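Local coordinates for protein HcgB (Methanococcus maripaludis, PDB 5D5P) that probably acts as the guanylyltransferase that joins a guanylyl group to the pyridinol precursor in making the FeGP cofactor of [Fe]-hydrogenase, at residues 38-43 with 97-102; 81-86 with 112-117. All blocks are in the same frame, centred on the assembly; numbering follows the deposited sequence.

Interaction 1 of 2, residues 38-43 with 97-102; sequences KNVTVA and LIITRG
Val40 sits beside Leu97, and from that pair the strands 39-43 and 97-102 run on together in parallel, their axes 12° apart. Val40 is worth following outward. Its CB comes near Leu97 O. One branch, CG1, is anti to the backbone N (chi1 177°) and stays near that carbonyl, with Leu97 O 3.8 Å from Val40 CG1. Val40 CG1 also touches Ile99 CD1 (4.2 Å), two residues further along the partner strand. Val40 CG2 rests 4.0 Å from Leu97 CB, the two side chains standing side by side and pointing the same way.

The backbones are stitched alternately. Leu97 N reaches Asn39 O only weakly; then Thr41 N gives to Leu97 O at 2.9 Å, and Ile99 N gives to Thr41 O, also at 2.9 Å. Ala43 N closes on Ile99 O at 2.9 Å with an N-H...O angle of 174°. Three of the accepting carbonyls also receive a CA-H, as where Val40 CA lies 3.4 Å from Leu97 O.

Val40, Val42, Leu97 and Ile99 share one face, where helix 47-57 covers Val42 and Ile99; Thr41 and Ile98 turn to the other, under Ala89 of helix 81-92. The chemistry is therefore that of a central parallel pair in an alpha/beta sheet: backbone hydrogen bonds set the register, the Val40 face is wholly aliphatic, and the Thr41 face mixes aliphatic groups with hydroxyls.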
loop_
_atom_site.group_PDB
_atom_site.type_symbol
_atom_site.label_atom_id
_atom_site.label_comp_id
_atom_site.label_asym_id
_atom_site.label_seq_id
_atom_site.Cartn_x
_atom_site.Cartn_y
_atom_site.Cartn_z
ATOM N N LYS A 38 18.031 10.203 -12.458
ATOM C CA LYS A 38 18.927 9.954 -13.587
ATOM C C LYS A 38 19.051 8.481 -13.917
ATOM O O LYS A 38 19.400 8.125 -15.043
ATOM C CB LYS A 38 20.301 10.570 -13.336
ATOM C CG LYS A 38 20.177 12.050 -13.062
ATOM C CD LYS A 38 19.383 12.722 -14.177
ATOM C CE LYS A 38 19.264 14.230 -13.974
ATOM N NZ LYS A 38 18.591 14.876 -15.132
ATOM N N ASN A 39 18.793 7.633 -12.924
ATOM C CA ASN A 39 18.888 6.201 -13.120
ATOM C C ASN A 39 17.703 5.577 -12.417
ATOM O O ASN A 39 17.562 5.649 -11.186
ATOM C CB ASN A 39 20.215 5.668 -12.579
ATOM C CG ASN A 39 21.383 6.079 -13.432
ATOM O OD1 ASN A 39 21.578 5.559 -14.527
ATOM N ND2 ASN A 39 22.171 7.024 -12.939
ATOM N N VAL A 40 16.848 4.946 -13.214
ATOM C CA VAL A 40 15.616 4.373 -12.698
ATOM C C VAL A 40 15.674 2.881 -12.856
ATOM O O VAL A 40 15.963 2.403 -13.941
ATOM C CB VAL A 40 14.390 4.931 -13.453
ATOM C CG1 VAL A 40 13.108 4.276 -12.963
ATOM C CG2 VAL A 40 14.299 6.457 -13.295
ATOM N N THR A 41 15.384 2.142 -11.787
ATOM C CA THR A 41 15.338 0.688 -11.861
ATOM C C THR A 41 13.914 0.219 -11.708
ATOM O O THR A 41 13.205 0.663 -10.812
ATOM C CB THR A 41 16.232 0.029 -10.778
ATOM O OG1 THR A 41 17.611 0.218 -11.114
ATOM C CG2 THR A 41 15.976 -1.483 -10.694
ATOM N N VAL A 42 13.482 -0.660 -12.606
ATOM C CA VAL A 42 12.177 -1.279 -12.485
ATOM C C VAL A 42 12.404 -2.695 -11.964
ATOM O O VAL A 42 13.149 -3.474 -12.543
ATOM C CB VAL A 42 11.414 -1.304 -13.819
ATOM C CG1 VAL A 42 10.021 -1.785 -13.586
ATOM C CG2 VAL A 42 11.417 0.107 -14.454
ATOM N N ALA A 43 11.786 -2.992 -10.835
ATOM C CA ALA A 43 12.039 -4.231 -10.115
ATOM C C ALA A 43 11.212 -5.349 -10.714
ATOM O O ALA A 43 10.308 -5.864 -10.083
ATOM C CB ALA A 43 11.720 -4.055 -8.606
ATOM N N LEU A 97 15.734 6.101 -8.417
ATOM C CA LEU A 97 14.293 5.894 -8.331
ATOM C C LEU A 97 14.027 4.424 -8.618
ATOM O O LEU A 97 14.635 3.863 -9.526
ATOM C CB LEU A 97 13.562 6.800 -9.340
ATOM C CG LEU A 97 12.088 7.099 -9.055
ATOM C CD1 LEU A 97 11.928 8.034 -7.832
ATOM C CD2 LEU A 97 11.397 7.658 -10.302
ATOM N N ILE A 98 13.153 3.813 -7.830
ATOM C CA ILE A 98 12.818 2.403 -7.994
ATOM C C ILE A 98 11.308 2.281 -8.191
ATOM O O ILE A 98 10.528 2.827 -7.419
ATOM C CB ILE A 98 13.231 1.557 -6.770
ATOM C CG1 ILE A 98 14.752 1.445 -6.677
ATOM C CG2 ILE A 98 12.640 0.126 -6.861
ATOM C CD1 ILE A 98 15.439 2.703 -6.129
ATOM N N ILE A 99 10.907 1.575 -9.239
ATOM C CA ILE A 99 9.492 1.277 -9.413
ATOM C C ILE A 99 9.305 -0.199 -9.222
ATOM O O ILE A 99 9.994 -0.998 -9.858
ATOM C CB ILE A 99 8.968 1.706 -10.793
ATOM C CG1 ILE A 99 9.200 3.206 -10.945
ATOM C CG2 ILE A 99 7.461 1.325 -10.898
ATOM C CD1 ILE A 99 8.999 3.675 -12.299
ATOM N N THR A 100 8.449 -0.560 -8.277
ATOM C CA THR A 100 8.266 -1.969 -7.946
ATOM C C THR A 100 6.810 -2.338 -7.954
ATOM O O THR A 100 5.949 -1.507 -7.690
ATOM C CB THR A 100 8.871 -2.289 -6.547
ATOM O OG1 THR A 100 8.650 -3.663 -6.243
ATOM C CG2 THR A 100 8.212 -1.424 -5.454
ATOM N N ARG A 101 6.519 -3.596 -8.270
ATOM C CA ARG A 101 5.151 -4.039 -8.215
ATOM C C ARG A 101 5.168 -5.472 -7.740
ATOM O O ARG A 101 6.083 -6.206 -8.077
ATOM C CB ARG A 101 4.509 -3.929 -9.590
ATOM C CG ARG A 101 3.126 -4.425 -9.645
ATOM C CD ARG A 101 2.666 -4.689 -11.050
ATOM N NE ARG A 101 1.238 -4.898 -10.986
ATOM C CZ ARG A 101 0.622 -6.044 -11.218
ATOM N NH1 ARG A 101 1.312 -7.141 -11.522
ATOM N NH2 ARG A 101 -0.695 -6.072 -11.128
ATOM N N GLY A 102 4.205 -5.849 -6.913
ATOM C CA GLY A 102 4.133 -7.214 -6.435
ATOM C C GLY A 102 2.942 -7.319 -5.518
ATOM O O GLY A 102 2.112 -6.411 -5.444
#

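Interaction 2 of 2, residues 81-86 with 112-117; sequences PALNKG and LLLIMD
Ala82 and Leu112 make the closest approach between helix 81-86 and strand 112-117, with Ala82 CB 3.3 Å from Leu112 O. Ala82 CB lies 4.0 Å from Leu112 CB and also meets CD2 of that leucine, so this small side chain lets the first turn of the helix settle close over the strand. No hydrogen bond joins the two segments. Ala82 O, which accepts Gly86 N within the helix, also takes a hydrogen bond from the Thr100 hydroxyl on the neighbouring strand.

Leucine contacts follow. Leu114 sends CD1 up to the helix backbone, where Leu83 CA is 3.9 Å from Leu114 CD1, and the same methyl touches Leu83 CD1 at 4.1 Å as the two leucines pass at a slant. The helix covers one face of the mixed sheet, the axis of segment 81-86 lying 8.2 Å from that of segment 112-117 and inclined to it at 34°, while Leu113 and Ile115 face helix 138-151 on the other side: a three-layer alpha/beta/alpha arrangement, in a protein assigned to the Maf clan.

The thioether of Met116 makes the last group. Its chain bends at the final torsion (chi3 59°), which carries CE onward along the helix, to Gly86. There Met116 CE lies 3.9 Å from Gly86 C, and Met116 SD stands 4.0 Å from Gly86 CA. Met116 CE also meets Leu83 CD1, the two side chains crossing at about a right angle. Leu83 packs too on Met80 of the second subunit.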
loop_
_atom_site.group_PDB
_atom_site.type_symbol
_atom_site.label_atom_id
_atom_site.label_comp_id
_atom_site.label_asym_id
_atom_site.label_seq_id
_atom_site.Cartn_x
_atom_site.Cartn_y
_atom_site.Cartn_z
ATOM N N PRO A 81 5.486 -8.248 -0.227
ATOM C CA PRO A 81 6.375 -8.595 -1.332
ATOM C C PRO A 81 6.723 -7.395 -2.222
ATOM O O PRO A 81 7.921 -7.232 -2.499
ATOM C CB PRO A 81 5.587 -9.669 -2.084
ATOM C CG PRO A 81 4.825 -10.377 -0.926
ATOM C CD PRO A 81 4.352 -9.192 -0.128
ATOM N N ALA A 82 5.744 -6.578 -2.635
ATOM C CA ALA A 82 6.081 -5.423 -3.480
ATOM C C ALA A 82 7.188 -4.584 -2.839
ATOM O O ALA A 82 8.159 -4.214 -3.499
ATOM C CB ALA A 82 4.831 -4.540 -3.718
ATOM N N LEU A 83 7.053 -4.315 -1.547
ATOM C CA LEU A 83 8.020 -3.482 -0.858
ATOM C C LEU A 83 9.400 -4.142 -0.874
ATOM O O LEU A 83 10.414 -3.506 -1.178
ATOM C CB LEU A 83 7.581 -3.213 0.581
ATOM C CG LEU A 83 8.635 -2.487 1.425
ATOM C CD1 LEU A 83 8.793 -1.020 1.010
ATOM C CD2 LEU A 83 8.305 -2.590 2.912
ATOM N N ASN A 84 9.438 -5.420 -0.554
ATOM C CA ASN A 84 10.735 -6.068 -0.445
ATOM C C ASN A 84 11.403 -6.287 -1.796
ATOM O O ASN A 84 12.637 -6.366 -1.853
ATOM C CB ASN A 84 10.593 -7.357 0.385
ATOM C CG ASN A 84 10.426 -7.020 1.882
ATOM O OD1 ASN A 84 11.268 -6.334 2.466
ATOM N ND2 ASN A 84 9.318 -7.418 2.469
ATOM N N LYS A 85 10.623 -6.371 -2.881
ATOM C CA LYS A 85 11.227 -6.394 -4.229
ATOM C C LYS A 85 11.929 -5.061 -4.472
ATOM O O LYS A 85 13.023 -5.007 -5.026
ATOM C CB LYS A 85 10.173 -6.613 -5.304
ATOM C CG LYS A 85 9.563 -7.989 -5.304
ATOM C CD LYS A 85 8.750 -8.164 -6.581
ATOM C CE LYS A 85 7.724 -9.273 -6.409
ATOM N NZ LYS A 85 6.903 -9.488 -7.640
ATOM N N GLY A 86 11.264 -3.989 -4.056
ATOM C CA GLY A 86 11.835 -2.659 -4.192
ATOM C C GLY A 86 13.130 -2.524 -3.420
ATOM O O GLY A 86 14.095 -1.924 -3.909
ATOM N N LEU A 112 0.306 -4.305 -5.361
ATOM C CA LEU A 112 0.714 -2.961 -4.948
ATOM C C LEU A 112 1.856 -2.516 -5.842
ATOM O O LEU A 112 2.810 -3.289 -6.054
ATOM C CB LEU A 112 1.166 -2.969 -3.462
ATOM C CG LEU A 112 1.818 -1.694 -2.952
ATOM C CD1 LEU A 112 0.805 -0.538 -2.842
ATOM C CD2 LEU A 112 2.478 -1.966 -1.585
ATOM N N LEU A 113 1.745 -1.313 -6.413
ATOM C CA LEU A 113 2.877 -0.682 -7.081
ATOM C C LEU A 113 3.390 0.451 -6.175
ATOM O O LEU A 113 2.608 1.193 -5.608
ATOM C CB LEU A 113 2.473 -0.137 -8.477
ATOM C CG LEU A 113 3.582 0.618 -9.217
ATOM C CD1 LEU A 113 3.407 0.419 -10.726
ATOM C CD2 LEU A 113 3.509 2.106 -8.926
ATOM N N LEU A 114 4.712 0.562 -6.041
ATOM C CA LEU A 114 5.342 1.636 -5.275
ATOM C C LEU A 114 6.375 2.339 -6.126
ATOM O O LEU A 114 7.045 1.726 -6.970
ATOM C CB LEU A 114 6.037 1.096 -4.016
ATOM C CG LEU A 114 5.143 0.401 -2.973
ATOM C CD1 LEU A 114 6.044 -0.258 -1.900
ATOM C CD2 LEU A 114 4.200 1.394 -2.329
ATOM N N ILE A 115 6.475 3.643 -5.936
ATOM C CA ILE A 115 7.634 4.395 -6.400
ATOM C C ILE A 115 8.427 4.786 -5.164
ATOM O O ILE A 115 7.885 5.419 -4.245
ATOM C CB ILE A 115 7.228 5.629 -7.209
ATOM C CG1 ILE A 115 6.292 5.218 -8.346
ATOM C CG2 ILE A 115 8.475 6.361 -7.708
ATOM C CD1 ILE A 115 5.889 6.407 -9.259
ATOM N N MET A 116 9.669 4.309 -5.122
ATOM C CA MET A 116 10.571 4.483 -3.997
ATOM C C MET A 116 11.812 5.285 -4.394
ATOM O O MET A 116 12.229 5.278 -5.560
ATOM C CB MET A 116 10.958 3.117 -3.449
ATOM C CG MET A 116 9.741 2.375 -2.864
ATOM S SD MET A 116 10.067 0.597 -2.697
ATOM C CE MET A 116 11.474 0.527 -1.619
ATOM N N ASP A 117 12.433 5.967 -3.431
ATOM C CA ASP A 117 13.629 6.721 -3.784
ATOM C C ASP A 117 14.882 5.900 -3.437
ATOM O O ASP A 117 14.796 4.716 -3.106
ATOM C CB ASP A 117 13.653 8.102 -3.097
ATOM C CG ASP A 117 14.114 8.049 -1.640
ATOM O OD1 ASP A 117 14.160 6.969 -1.035
ATOM O OD2 ASP A 117 14.540 9.103 -1.120
#

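In the fold
Interactions 1 and 2 are both buried, their centres about 8 Å apart, and they meet along strand 97-103. In interaction 1 that strand is itself a partner, paired parallel with 39-43; in interaction 2 its antiparallel neighbour 111-117 packs against helix 81-92, which precedes strand 97-103 in the chain. Thr100 belongs to interaction 1, yet its side chain touches Leu114 and Met116 of interaction 2, and Gly102 O accepts a probable hydrogen bond from Leu112 N. The chemistry follows the place: within the sheet, backbone hydrogen bonds lead and side chains follow; between sheet and helix, methyls and a thioether make most of the contact, partly against backbone atoms. Interaction 2 alone reaches the second subunit, through Leu83.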